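Local coordinates for protein 4-methyl-5(B-hydroxyethyl)-thiazole monophosphate biosynthesis enzyme (Vibrio cholerae O1 biovar El Tor, PDB 3OT1) that is of unknown function but, as a member of the DJ-1/PfpI family, may take part in thiazole monophosphate biosynthesis, at residues V14-G19 with V39-V44; T25-D30 with T165-A170; C67-F72 with D98-Q103; T113-F118 with P133-H138; V125-T130 with C150-Q155. One frame throughout, in Å; residues are numbered along the deposited sequence. Where two conformers were deposited one is given.

Contact 1: residues V14-G19 with V39-V44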
# COMPACT_ATOMS: atom_id res chain seq x y z
N VAL A 14 -15.01 -0.78 4.12
CA VAL A 14 -13.72 -1.36 4.47
C VAL A 14 -13.55 -1.29 5.99
O VAL A 14 -13.16 -0.26 6.55
CB VAL A 14 -12.55 -0.63 3.78
CG1 VAL A 14 -11.21 -1.29 4.14
CG2 VAL A 14 -12.74 -0.63 2.28
N PRO A 15 -13.86 -2.39 6.69
CA PRO A 15 -13.62 -2.42 8.13
C PRO A 15 -12.12 -2.43 8.43
O PRO A 15 -11.33 -2.99 7.68
CB PRO A 15 -14.23 -3.75 8.55
CG PRO A 15 -15.23 -4.02 7.47
CD PRO A 15 -14.54 -3.60 6.23
N VAL A 16 -11.76 -1.78 9.54
CA VAL A 16 -10.40 -1.78 10.04
C VAL A 16 -10.41 -2.04 11.53
O VAL A 16 -11.37 -1.69 12.23
CB VAL A 16 -9.70 -0.44 9.74
CG1 VAL A 16 -9.53 -0.28 8.24
CG2 VAL A 16 -10.42 0.76 10.35
N ALA A 17 -9.35 -2.65 12.02
CA ALA A 17 -9.22 -2.96 13.44
C ALA A 17 -7.78 -2.75 13.87
O ALA A 17 -6.87 -2.66 13.07
CB ALA A 17 -9.60 -4.44 13.72
N HIS A 18 -7.59 -2.68 15.18
CA HIS A 18 -6.25 -2.76 15.75
C HIS A 18 -5.58 -4.00 15.19
O HIS A 18 -6.11 -5.10 15.31
CB HIS A 18 -6.37 -2.81 17.26
CG HIS A 18 -5.06 -2.80 17.98
ND1 HIS A 18 -4.96 -3.20 19.29
CD2 HIS A 18 -3.82 -2.46 17.58
CE1 HIS A 18 -3.70 -3.10 19.67
NE2 HIS A 18 -2.98 -2.66 18.65
N GLY A 19 -4.44 -3.83 14.56
CA GLY A 19 -3.73 -4.94 13.98
C GLY A 19 -4.02 -5.23 12.54
O GLY A 19 -3.42 -6.16 11.98
N VAL A 39 -15.72 5.13 -0.68
CA VAL A 39 -15.16 4.13 0.24
C VAL A 39 -15.25 4.62 1.65
O VAL A 39 -14.78 5.70 1.98
CB VAL A 39 -13.69 3.81 -0.11
CG1 VAL A 39 -13.15 2.73 0.83
CG2 VAL A 39 -13.54 3.41 -1.60
N THR A 40 -15.87 3.82 2.51
CA THR A 40 -16.01 4.10 3.92
C THR A 40 -15.14 3.15 4.72
O THR A 40 -15.34 1.93 4.68
CB THR A 40 -17.46 3.88 4.35
OG1 THR A 40 -18.29 4.76 3.60
CG2 THR A 40 -17.65 4.12 5.83
N MSE A 41 -14.24 3.71 5.52
CA MSE A 41 -13.42 2.94 6.44
C MSE A 41 -14.19 3.02 7.75
O MSE A 41 -14.58 4.10 8.18
CB MSE A 41 -12.04 3.56 6.59
CG MSE A 41 -11.25 3.63 5.29
SE MSE A 41 -9.52 4.47 5.51
CE MSE A 41 -8.80 3.15 6.68
N ALA A 42 -14.41 1.87 8.38
CA ALA A 42 -15.20 1.77 9.60
C ALA A 42 -14.45 0.94 10.62
O ALA A 42 -13.98 -0.13 10.31
CB ALA A 42 -16.57 1.16 9.30
N ALA A 43 -14.31 1.47 11.83
CA ALA A 43 -13.50 0.83 12.86
C ALA A 43 -14.25 -0.17 13.71
O ALA A 43 -15.32 0.15 14.23
CB ALA A 43 -12.91 1.90 13.77
N VAL A 44 -13.64 -1.32 13.92
CA VAL A 44 -14.02 -2.24 14.97
C VAL A 44 -13.65 -1.65 16.32
O VAL A 44 -12.52 -1.18 16.53
CB VAL A 44 -13.28 -3.56 14.80
CG1 VAL A 44 -13.55 -4.51 16.00
CG2 VAL A 44 -13.68 -4.23 13.51
O HOH W 1 -10.08 -2.63 16.80

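Contact 2: residues T25-D30 with T165-A170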
# COMPACT_ATOMS: atom_id res chain seq x y z
N THR A 25 -4.83 -2.41 3.63
CA THR A 25 -5.97 -1.52 3.82
C THR A 25 -5.90 -0.32 2.88
O THR A 25 -6.87 -0.00 2.20
CB THR A 25 -6.04 -1.03 5.28
OG1 THR A 25 -6.18 -2.15 6.17
CG2 THR A 25 -7.23 -0.10 5.49
N VAL A 26 -4.77 0.37 2.88
CA VAL A 26 -4.65 1.60 2.15
C VAL A 26 -4.58 1.34 0.64
O VAL A 26 -5.13 2.11 -0.14
CB VAL A 26 -3.48 2.44 2.69
CG1 VAL A 26 -3.26 3.66 1.83
CG2 VAL A 26 -3.75 2.84 4.13
N ILE A 27 -3.96 0.24 0.22
CA ILE A 27 -4.01 -0.14 -1.19
C ILE A 27 -5.45 -0.33 -1.63
O ILE A 27 -5.85 0.15 -2.70
CB ILE A 27 -3.16 -1.39 -1.48
CG1 ILE A 27 -1.66 -1.08 -1.34
CG2 ILE A 27 -3.51 -1.98 -2.88
CD1 ILE A 27 -0.76 -2.31 -1.29
N ILE A 28 -6.25 -1.03 -0.83
CA ILE A 28 -7.65 -1.24 -1.18
C ILE A 28 -8.38 0.09 -1.28
O ILE A 28 -9.05 0.35 -2.28
CB ILE A 28 -8.33 -2.18 -0.15
CG1 ILE A 28 -7.74 -3.59 -0.23
CG2 ILE A 28 -9.84 -2.18 -0.34
CD1 ILE A 28 -7.96 -4.45 1.02
N VAL A 29 -8.28 0.92 -0.25
CA VAL A 29 -9.04 2.15 -0.24
C VAL A 29 -8.63 3.06 -1.41
O VAL A 29 -9.46 3.56 -2.15
CB VAL A 29 -8.86 2.89 1.11
CG1 VAL A 29 -9.48 4.27 1.03
CG2 VAL A 29 -9.49 2.07 2.25
N ASP A 30 -7.32 3.28 -1.54
CA ASP A 30 -6.79 4.19 -2.56
C ASP A 30 -7.20 3.72 -3.95
O ASP A 30 -7.72 4.49 -4.76
CB ASP A 30 -5.26 4.27 -2.37
CG ASP A 30 -4.54 5.21 -3.27
OD1 ASP A 30 -4.90 5.41 -4.43
OD2 ASP A 30 -3.53 5.74 -2.75
N THR A 165 -0.12 -9.04 -3.25
CA THR A 165 -1.26 -9.26 -4.15
C THR A 165 -2.37 -8.23 -3.96
O THR A 165 -3.40 -8.32 -4.63
CB THR A 165 -1.86 -10.70 -4.00
OG1 THR A 165 -2.50 -10.80 -2.73
CG2 THR A 165 -0.79 -11.78 -4.18
N ALA A 166 -2.18 -7.25 -3.09
CA ALA A 166 -3.26 -6.36 -2.72
C ALA A 166 -3.71 -5.48 -3.90
O ALA A 166 -4.90 -5.22 -4.05
CB ALA A 166 -2.91 -5.53 -1.49
N LEU A 167 -2.76 -4.98 -4.68
CA LEU A 167 -3.11 -4.18 -5.84
C LEU A 167 -3.90 -5.02 -6.87
O LEU A 167 -4.94 -4.60 -7.39
CB LEU A 167 -1.85 -3.61 -6.42
CG LEU A 167 -1.99 -2.65 -7.58
CD1 LEU A 167 -3.05 -1.62 -7.31
CD2 LEU A 167 -0.63 -1.99 -7.87
N GLU A 168 -3.42 -6.24 -7.14
CA GLU A 168 -4.11 -7.16 -8.04
C GLU A 168 -5.53 -7.43 -7.54
O GLU A 168 -6.47 -7.45 -8.33
CB GLU A 168 -3.34 -8.48 -8.11
CG GLU A 168 -2.01 -8.37 -8.82
CD GLU A 168 -1.07 -9.47 -8.39
OE1 GLU A 168 -1.24 -10.60 -8.85
OE2 GLU A 168 -0.17 -9.21 -7.57
N PHE A 169 -5.68 -7.62 -6.25
CA PHE A 169 -6.97 -7.87 -5.61
C PHE A 169 -7.91 -6.69 -5.76
O PHE A 169 -9.09 -6.85 -6.13
CB PHE A 169 -6.66 -8.19 -4.13
CG PHE A 169 -7.83 -8.18 -3.18
CD1 PHE A 169 -8.74 -9.23 -3.14
CD2 PHE A 169 -7.93 -7.21 -2.21
CE1 PHE A 169 -9.70 -9.27 -2.18
CE2 PHE A 169 -8.92 -7.24 -1.26
CZ PHE A 169 -9.81 -8.27 -1.25
N ALA A 170 -7.45 -5.48 -5.41
CA ALA A 170 -8.29 -4.29 -5.52
C ALA A 170 -8.71 -4.03 -6.98
O ALA A 170 -9.86 -3.66 -7.23
CB ALA A 170 -7.59 -3.10 -4.92

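Contact 3: residues C67-F72 with D98-Q103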
# COMPACT_ATOMS: atom_id res chain seq x y z
N CYS A 67 -22.80 0.64 10.75
CA CYS A 67 -22.85 0.25 9.36
C CYS A 67 -23.98 -0.70 9.08
O CYS A 67 -24.21 -1.62 9.85
CB CYS A 67 -21.55 -0.43 8.98
SG CYS A 67 -20.14 0.68 9.08
N SER A 68 -24.66 -0.46 7.98
CA SER A 68 -25.65 -1.43 7.52
C SER A 68 -25.45 -1.70 6.04
O SER A 68 -25.12 -0.81 5.24
CB SER A 68 -27.08 -1.00 7.86
OG SER A 68 -27.31 -1.06 9.26
N ALA A 69 -25.61 -2.97 5.70
CA ALA A 69 -25.24 -3.46 4.39
C ALA A 69 -25.97 -2.78 3.25
O ALA A 69 -25.42 -2.67 2.18
CB ALA A 69 -25.39 -4.97 4.33
N GLU A 70 -27.22 -2.31 3.45
CA GLU A 70 -27.99 -1.70 2.33
C GLU A 70 -27.37 -0.41 1.83
O GLU A 70 -27.68 0.02 0.70
CB GLU A 70 -29.48 -1.45 2.66
CG GLU A 70 -29.78 -0.19 3.47
CD GLU A 70 -29.43 -0.32 4.94
OE1 GLU A 70 -29.35 0.74 5.61
OE2 GLU A 70 -29.24 -1.47 5.42
N ALA A 71 -26.49 0.20 2.63
CA ALA A 71 -25.80 1.43 2.23
C ALA A 71 -24.57 1.17 1.37
O ALA A 71 -23.89 2.11 0.99
CB ALA A 71 -25.40 2.24 3.45
N PHE A 72 -24.27 -0.10 1.07
CA PHE A 72 -23.04 -0.44 0.35
C PHE A 72 -23.31 -1.46 -0.74
O PHE A 72 -24.26 -2.24 -0.66
CB PHE A 72 -21.99 -0.99 1.33
CG PHE A 72 -21.67 -0.02 2.43
CD1 PHE A 72 -20.78 1.02 2.22
CD2 PHE A 72 -22.27 -0.10 3.67
CE1 PHE A 72 -20.49 1.93 3.21
CE2 PHE A 72 -21.98 0.81 4.67
CZ PHE A 72 -21.06 1.83 4.43
N ASP A 98 -22.61 -11.89 6.96
CA ASP A 98 -23.89 -12.54 6.68
C ASP A 98 -24.81 -11.61 5.87
O ASP A 98 -25.43 -12.03 4.91
CB ASP A 98 -24.60 -12.91 7.97
CG ASP A 98 -23.85 -13.91 8.85
OD1 ASP A 98 -22.97 -14.61 8.36
OD2 ASP A 98 -24.18 -13.97 10.06
N ALA A 99 -24.88 -10.36 6.29
CA ALA A 99 -25.81 -9.41 5.66
C ALA A 99 -25.43 -9.15 4.20
O ALA A 99 -26.30 -9.18 3.33
CB ALA A 99 -25.88 -8.10 6.44
N PHE A 100 -24.16 -8.89 3.92
CA PHE A 100 -23.72 -8.64 2.55
C PHE A 100 -23.94 -9.87 1.68
O PHE A 100 -24.45 -9.78 0.58
CB PHE A 100 -22.24 -8.25 2.50
CG PHE A 100 -21.99 -6.77 2.70
CD1 PHE A 100 -21.83 -5.91 1.62
CD2 PHE A 100 -21.86 -6.25 3.96
CE1 PHE A 100 -21.59 -4.57 1.79
CE2 PHE A 100 -21.57 -4.90 4.15
CZ PHE A 100 -21.44 -4.06 3.05
N SER A 101 -23.54 -11.03 2.17
CA SER A 101 -23.65 -12.24 1.39
C SER A 101 -25.11 -12.60 1.11
O SER A 101 -25.42 -13.04 0.01
CB SER A 101 -22.87 -13.41 2.00
OG SER A 101 -23.39 -13.77 3.23
N GLN A 102 -25.99 -12.34 2.06
CA GLN A 102 -27.42 -12.66 1.89
C GLN A 102 -28.16 -11.59 1.10
O GLN A 102 -29.32 -11.74 0.78
CB GLN A 102 -28.06 -12.87 3.25
CG GLN A 102 -27.55 -14.15 3.92
CD GLN A 102 -27.91 -14.28 5.38
OE1 GLN A 102 -28.92 -13.75 5.85
NE2 GLN A 102 -27.12 -15.08 6.10
N GLN A 103 -27.49 -10.52 0.73
CA GLN A 103 -27.97 -9.53 -0.23
C GLN A 103 -27.35 -9.71 -1.62
O GLN A 103 -27.59 -8.91 -2.51
CB GLN A 103 -27.72 -8.13 0.29
CG GLN A 103 -28.57 -7.85 1.49
CD GLN A 103 -28.35 -6.49 2.10
OE1 GLN A 103 -27.73 -5.61 1.52
NE2 GLN A 103 -28.86 -6.32 3.31
O HOH W 2 -29.79 -4.08 4.91

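Contact 4: residues T113-F118 with P133-H138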
# COMPACT_ATOMS: atom_id res chain seq x y z
N THR A 113 -7.39 -13.06 6.67
CA THR A 113 -8.81 -13.00 6.96
C THR A 113 -9.62 -14.21 6.48
O THR A 113 -10.45 -14.69 7.22
CB THR A 113 -9.36 -11.64 6.50
OG1 THR A 113 -8.77 -10.65 7.35
CG2 THR A 113 -10.86 -11.58 6.59
N PRO A 114 -9.39 -14.70 5.25
CA PRO A 114 -10.20 -15.88 4.85
C PRO A 114 -9.95 -17.07 5.79
O PRO A 114 -10.87 -17.87 6.00
CB PRO A 114 -9.73 -16.16 3.42
CG PRO A 114 -9.29 -14.79 2.91
CD PRO A 114 -8.62 -14.18 4.13
N ALA A 115 -8.74 -17.22 6.32
CA ALA A 115 -8.41 -18.31 7.25
C ALA A 115 -8.96 -18.05 8.65
O ALA A 115 -9.68 -18.89 9.21
CB ALA A 115 -6.90 -18.50 7.29
N LEU A 116 -8.60 -16.91 9.24
CA LEU A 116 -8.91 -16.65 10.64
C LEU A 116 -10.33 -16.16 10.88
O LEU A 116 -10.81 -16.24 12.03
CB LEU A 116 -7.90 -15.68 11.25
CG LEU A 116 -6.46 -16.18 11.26
CD1 LEU A 116 -5.57 -15.16 11.98
CD2 LEU A 116 -6.34 -17.56 11.90
N VAL A 117 -11.01 -15.68 9.83
CA VAL A 117 -12.40 -15.27 9.93
C VAL A 117 -13.32 -16.30 9.25
O VAL A 117 -14.14 -16.92 9.93
CB VAL A 117 -12.65 -13.85 9.40
CG1 VAL A 117 -14.14 -13.50 9.63
CG2 VAL A 117 -11.71 -12.85 10.09
N PHE A 118 -13.19 -16.49 7.95
CA PHE A 118 -14.18 -17.31 7.25
C PHE A 118 -14.12 -18.79 7.68
O PHE A 118 -15.13 -19.38 8.05
CB PHE A 118 -14.05 -17.25 5.73
CG PHE A 118 -14.17 -15.87 5.12
CD1 PHE A 118 -14.78 -14.79 5.77
CD2 PHE A 118 -13.67 -15.67 3.84
CE1 PHE A 118 -14.86 -13.56 5.14
CE2 PHE A 118 -13.77 -14.46 3.23
CZ PHE A 118 -14.35 -13.41 3.86
N PRO A 133 -0.30 -17.64 2.32
CA PRO A 133 0.28 -18.98 2.31
C PRO A 133 0.58 -19.54 3.68
O PRO A 133 0.53 -20.75 3.87
CB PRO A 133 1.55 -18.79 1.49
CG PRO A 133 1.21 -17.73 0.54
CD PRO A 133 0.37 -16.77 1.34
N ASN A 134 0.92 -18.68 4.65
CA ASN A 134 1.24 -19.17 5.98
C ASN A 134 -0.00 -19.67 6.72
O ASN A 134 0.12 -20.27 7.79
CB ASN A 134 2.06 -18.13 6.80
CG ASN A 134 3.48 -17.97 6.28
OD1 ASN A 134 4.02 -18.81 5.55
ND2 ASN A 134 4.09 -16.84 6.62
N PHE A 135 -1.19 -19.51 6.09
CA PHE A 135 -2.45 -19.99 6.63
C PHE A 135 -3.21 -20.95 5.70
O PHE A 135 -4.35 -21.29 5.97
CB PHE A 135 -3.34 -18.79 7.04
CG PHE A 135 -2.81 -18.03 8.21
CD1 PHE A 135 -3.06 -18.47 9.49
CD2 PHE A 135 -2.01 -16.92 8.03
CE1 PHE A 135 -2.54 -17.79 10.58
CE2 PHE A 135 -1.49 -16.24 9.12
CZ PHE A 135 -1.75 -16.67 10.39
N PHE A 136 -2.55 -21.41 4.63
CA PHE A 136 -3.21 -22.34 3.70
C PHE A 136 -3.80 -23.55 4.41
O PHE A 136 -4.83 -24.09 4.00
CB PHE A 136 -2.22 -22.85 2.65
CG PHE A 136 -1.91 -21.91 1.51
CD1 PHE A 136 -2.70 -20.82 1.15
CD2 PHE A 136 -0.82 -22.22 0.70
CE1 PHE A 136 -2.33 -20.05 0.04
CE2 PHE A 136 -0.47 -21.45 -0.38
CZ PHE A 136 -1.24 -20.39 -0.72
N ASP A 137 -3.13 -23.98 5.47
CA ASP A 137 -3.56 -25.17 6.19
C ASP A 137 -4.90 -25.02 6.93
O ASP A 137 -5.46 -26.00 7.40
CB ASP A 137 -2.44 -25.69 7.12
CG ASP A 137 -2.13 -24.75 8.29
OD1 ASP A 137 -1.46 -25.24 9.23
OD2 ASP A 137 -2.53 -23.57 8.31
N HIS A 138 -5.41 -23.79 7.01
CA HIS A 138 -6.72 -23.54 7.60
C HIS A 138 -7.89 -23.78 6.63
O HIS A 138 -9.04 -23.82 7.05
CB HIS A 138 -6.81 -22.09 8.05
CG HIS A 138 -6.06 -21.79 9.30
ND1 HIS A 138 -4.73 -22.12 9.49
CD2 HIS A 138 -6.44 -21.15 10.43
CE1 HIS A 138 -4.34 -21.72 10.69
NE2 HIS A 138 -5.37 -21.13 11.28

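Contact 5: residues V125-T130 with C150-Q155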
# COMPACT_ATOMS: atom_id res chain seq x y z
N VAL A 125 -18.88 -21.30 3.71
CA VAL A 125 -18.73 -22.74 3.72
C VAL A 125 -18.98 -23.28 2.31
O VAL A 125 -19.94 -22.89 1.64
CB VAL A 125 -19.69 -23.41 4.72
CG1 VAL A 125 -19.54 -24.93 4.68
CG2 VAL A 125 -19.40 -22.92 6.12
N GLY A 126 -18.08 -24.13 1.85
CA GLY A 126 -18.18 -24.67 0.51
C GLY A 126 -17.56 -23.83 -0.60
O GLY A 126 -17.45 -24.31 -1.71
N ALA A 127 -17.09 -22.62 -0.30
CA ALA A 127 -16.51 -21.76 -1.34
C ALA A 127 -15.05 -22.09 -1.58
O ALA A 127 -14.32 -22.42 -0.64
CB ALA A 127 -16.61 -20.30 -0.95
N ARG A 128 -14.62 -21.99 -2.83
CA ARG A 128 -13.20 -21.95 -3.14
C ARG A 128 -12.64 -20.62 -2.68
O ARG A 128 -13.26 -19.57 -2.88
CB ARG A 128 -12.96 -22.10 -4.65
CG ARG A 128 -13.39 -23.43 -5.21
CD ARG A 128 -12.76 -23.74 -6.54
NE ARG A 128 -11.29 -23.65 -6.50
CZ ARG A 128 -10.46 -24.57 -6.00
NH1 ARG A 128 -9.14 -24.35 -6.05
NH2 ARG A 128 -10.91 -25.71 -5.46
N MSE A 129 -11.46 -20.66 -2.05
CA MSE A 129 -10.81 -19.45 -1.58
C MSE A 129 -9.33 -19.66 -1.43
O MSE A 129 -8.85 -20.78 -1.24
CB MSE A 129 -11.40 -18.96 -0.26
CG MSE A 129 -11.25 -19.95 0.89
SE MSE A 129 -12.12 -19.35 2.51
CE MSE A 129 -13.94 -19.60 2.01
N THR A 130 -8.63 -18.53 -1.49
CA THR A 130 -7.22 -18.48 -1.14
C THR A 130 -7.06 -17.62 0.11
O THR A 130 -8.04 -17.08 0.66
CB THR A 130 -6.34 -17.97 -2.30
OG1 THR A 130 -4.98 -18.29 -2.04
CG2 THR A 130 -6.45 -16.48 -2.54
N CYS A 150 -8.42 -15.15 -6.22
CA CYS A 150 -9.40 -16.20 -6.46
C CYS A 150 -10.83 -15.63 -6.39
O CYS A 150 -11.24 -15.10 -5.34
CB CYS A 150 -9.24 -17.29 -5.41
SG CYS A 150 -10.52 -18.59 -5.48
N TYR A 151 -11.60 -15.75 -7.47
CA TYR A 151 -13.00 -15.39 -7.48
C TYR A 151 -13.85 -16.66 -7.52
O TYR A 151 -13.62 -17.53 -8.35
CB TYR A 151 -13.33 -14.50 -8.68
CG TYR A 151 -14.78 -14.08 -8.68
CD1 TYR A 151 -15.34 -13.45 -7.57
CD2 TYR A 151 -15.61 -14.30 -9.77
CE1 TYR A 151 -16.66 -13.06 -7.53
CE2 TYR A 151 -16.95 -13.87 -9.75
CZ TYR A 151 -17.45 -13.26 -8.62
OH TYR A 151 -18.76 -12.87 -8.52
N TYR A 152 -14.80 -16.74 -6.60
CA TYR A 152 -15.75 -17.84 -6.53
C TYR A 152 -17.16 -17.25 -6.72
O TYR A 152 -17.78 -16.71 -5.81
CB TYR A 152 -15.63 -18.58 -5.19
CG TYR A 152 -16.48 -19.80 -5.11
CD1 TYR A 152 -16.21 -20.91 -5.89
CD2 TYR A 152 -17.58 -19.84 -4.26
CE1 TYR A 152 -17.02 -22.04 -5.83
CE2 TYR A 152 -18.37 -20.97 -4.19
CZ TYR A 152 -18.08 -22.06 -4.97
OH TYR A 152 -18.89 -23.18 -4.89
N ALA A 153 -17.65 -17.34 -7.95
CA ALA A 153 -18.84 -16.61 -8.35
C ALA A 153 -20.09 -17.06 -7.61
O ALA A 153 -20.94 -16.25 -7.30
CB ALA A 153 -19.05 -16.71 -9.86
N THR A 154 -20.19 -18.35 -7.33
CA THR A 154 -21.38 -18.94 -6.72
C THR A 154 -21.78 -18.28 -5.41
O THR A 154 -22.97 -18.18 -5.09
CB THR A 154 -21.16 -20.49 -6.51
OG1 THR A 154 -20.81 -21.11 -7.76
CG2 THR A 154 -22.39 -21.16 -5.93
N GLN A 155 -20.80 -17.81 -4.64
CA GLN A 155 -21.06 -17.13 -3.39
C GLN A 155 -20.53 -15.68 -3.42
O GLN A 155 -20.35 -15.07 -2.37
CB GLN A 155 -20.47 -17.90 -2.21
CG GLN A 155 -21.16 -19.24 -1.97
CD GLN A 155 -20.64 -19.93 -0.74
OE1 GLN A 155 -20.46 -19.30 0.30
NE2 GLN A 155 -20.42 -21.23 -0.82
O HOH W 3 -12.58 -16.83 -3.15

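Contact 1: residues V14-G19 with V39-V44
Val14, Pro15 and Val16 pair with Met41, Ala42 and Ala43 as the two parallel strands of a beta-alpha-beta unit. The unit runs from strand 11-16 through helix 22-34 to strand 38-43. Four backbone hydrogen bonds hold the strands in register. Val14 N gives to Thr40 O at 2.8 Å, and Val14 O takes Ala42 N at 3.1 Å. Further on, Val16 N gives to Ala42 O at 2.9 Å, and Val16 O receives Val44 N. Where strand 14-16 ends the pairing is carried on by water. One water accepts from His18 N and donates to Val44 O, 2.9 Å away.

The side chains of Val14, Val16, Met41 and Ala43 lie on one face of the sheet. Val14 CG2 touches Val39 CG1 at 3.7 Å. Selenomethionine Met41 sends its chain out from this face towards helix 22-34 and bends it at chi3, 64°. In one of its two conformers Met41 CE comes to Val16 CG1 at 3.8 Å. Past the strand ends Ala17 CB packs on Val44 CB at 3.9 Å.

Helix 22-34 lies on the face of Val16 and Met41, through Thr25 and Val29. Pro15, Ala17 and Val44 are packed against Phe87 of helix 81-88. Beyond strand 38-43, Thr40 and Ala42 touch Gln62 of strand 62-63 at the margin of the sheet.

Contact 2: residues T25-D30 with T165-A170
Ile27 and Ile28 of one helix face Ala166, Leu167, Phe169 and Ala170 of another. The two short helical segments run roughly in the same direction, with 32° between them. Their axes come within 8.9 Å. The backbones are nearest at Ile28 and Ala170, whose CA atoms are 5.3 Å apart. This closeness goes with the small alanine side chain at the interface. No hydrogen bond links the segments, and the contact is apolar packing between buried residues.

Ile27 points at the second helix. Its CG2 lies anti to the backbone N, which brings the methyl against the first turn of helix 166-178. There CG2 meets the backbone as well as side chains, and Ile27 CG2 is 3.6 Å from Leu167 N. The other branch ends in Ile27 CD1, which touches Ala166 CB at 3.9 Å. Ala166 CB thus meets both branches of one isoleucine. One turn on, Ala170 CB rests near the backbone of the first helix, 4.2 Å from Ile28 CA.

Ile28 reaches out with its CG1 branch towards Phe169. Ile28 CD1 meets Phe169 CE2 at 3.7 Å, and Ile28 CG1 lies in the plane of the ring at its edge.

Both helices pack on the central sheet as neighbours in one helical layer, as in the alpha/beta fold of the DJ-1 superfamily. Helix 22-34 rests on strand 38-43 through Val29. Helix 166-178 meets strand 106-110 through Ala166 and Phe169, and Phe169 also touches Leu158 of strand 157-160. Apolar side chains of a neighbouring chain of the assembly pack against Ile27 and Val29.

Contact 3: residues C67-F72 with D98-Q103
The apolar packing centres on the ring of Phe100, which meets Ala69 and Phe72. Ala69 CB sits over one face in a CH-pi contact, 4.0 Å from the ring centroid. The methyl is offset toward the rim, on the side of Phe100 CD2 and CE2. Phe72 comes to the edge of the same ring, with Phe72 CB 3.6 Å from Phe100 CZ. Ala69 CB also touches Ala99 CB at 3.8 Å. Gln103 stretches its chain beyond CG and lays its amide beside Ala69, with Gln103 OE1 3.7 Å from Ala69 CB.

The loop makes a short 3-10 turn at 69-71 and leads into strand 74-77. Helix 91-102 lies in the connection from that strand to its parallel neighbour 106-110, within the alpha/beta fold of the DJ-1 family. The contact therefore lies where these strands begin. Phe72 and Phe100 also pack on Leu13 of strand 11-16.

The polar contacts lie further out. Gln103 OE1 is hydrogen-bonded to Lys105 NZ, which also bonds to the carbonyl oxygens of Ala69 and Phe72. In one of two Glu70 conformers a water donates to Glu70 OE2 and accepts from Gln103 NE2, 2.9 Å away.

Contact 4: residues T113-F118 with P133-H138
Ala115 and Leu116, which meet Phe135 and His138, belong to a stretch of helix with a wider pi-type turn at 114-118. Thr113 O accepts from Val117 N at 2.8 Å and only weakly from Phe118 N.

Ala115 is the nearest point of the helix to the second segment. Its methyl sits between two side chains. Ala115 CB is 3.6 Å from Phe135 CB and 3.7 Å from His138 CB. Leu116 reaches the same pair from beside it. Its CG is anti to the carbonyl carbon (chi1 -61°), and CD2 reaches both rings obliquely. Leu116 CD2 is 3.8 Å from His138 NE2 and 4.0 Å from Phe135 CE1.

Helix 113-119 follows strand 106-110 of the central sheet. In the DJ-1/PfpI family the turn between such a strand and helix usually carries the nucleophilic cysteine, so the helix probably borders the corresponding site here. Segment 133-138 makes 3-10 turns in the long connection that leads on to strand 149-152.

The two rings of this segment also meet each other. Phe135 CD1 lies over one face of the His138 imidazole, offset toward the rim, while His138 NE2 lies in the Phe135 ring plane at its edge. Asp137 limits the rotation of the imidazole. His138 ND1 gives a hydrogen bond to Asp137 OD2 at 2.9 Å. The oxygen is in the imidazole plane, but the donor stands 43° out of the carboxylate plane. Phe135 packs on Val81 of helix 81-88 as well, and an apolar side chain of a neighbouring chain touches Pro133.

Contact 5: residues V125-T130 with C150-Q155
Tyr152 of the edge strand 149-152 lays its ring against Ala127 and Arg128 of an irregular loop. The loop lies in the connection between helix 113-119 and that strand. One face of the ring is covered by loop backbone. Arg128 N stands 3.5 Å above the ring plane, over its centre. Ala127 CA makes a CH-pi contact on the same face, 3.9 Å from the ring centroid. Ala127 CB comes closer to the rim, at 3.5 Å from Tyr152 CD2. Tyr152 CG is anti to the backbone N (chi1 -174°), which carries the ring out to the loop. The side chains of Arg128 and Tyr152 cross at about a right angle, with Arg128 CB 3.7 Å from Tyr152 CD1.

One direct hydrogen bond joins the segments. The bond from Gln155 NE2 to Val125 O is 3.0 Å long and nearly straight, at 165°. The donor stands well above the carbonyl plane. Toward the strand a water lies within bonding distance of both Arg128 O, at 2.8 Å, and Cys150 O, though it has more acceptors in reach than protons. Cys150 CB packs on Thr130 CG2 at 4.1 Å.

Strand 149-152 is the outermost strand at this side of the chain's main sheet and runs antiparallel to 157-160. Such an antiparallel strand at the edge of a largely parallel sheet flanked by helices fits the alpha/beta fold of the DJ-1 superfamily.

Contacts 1 and 5 both reach the central sheet but lie on opposite sides of the chain's centre, with their own centres about 23 Å apart. Contact 2 packs on contact 1, where Val16 CG1 meets Thr25 CG2 at 3.6 Å. Contact 3 meets contact 1 at strand 38-43, with Ala42 CB 3.6 Å from Cys67 SG. Contacts 4 and 5 also touch, through Pro114 CB and Thr130 O at 3.4 Å. Contacts 3, 4 and 5 all lie within the long chain loop that contact 2 closes. No ligand marks a site. By family analogy a site would probably lie near the start of helix 113-119, in contact 4. The nearest atoms of contacts 1 and 4 are about 8 Å apart.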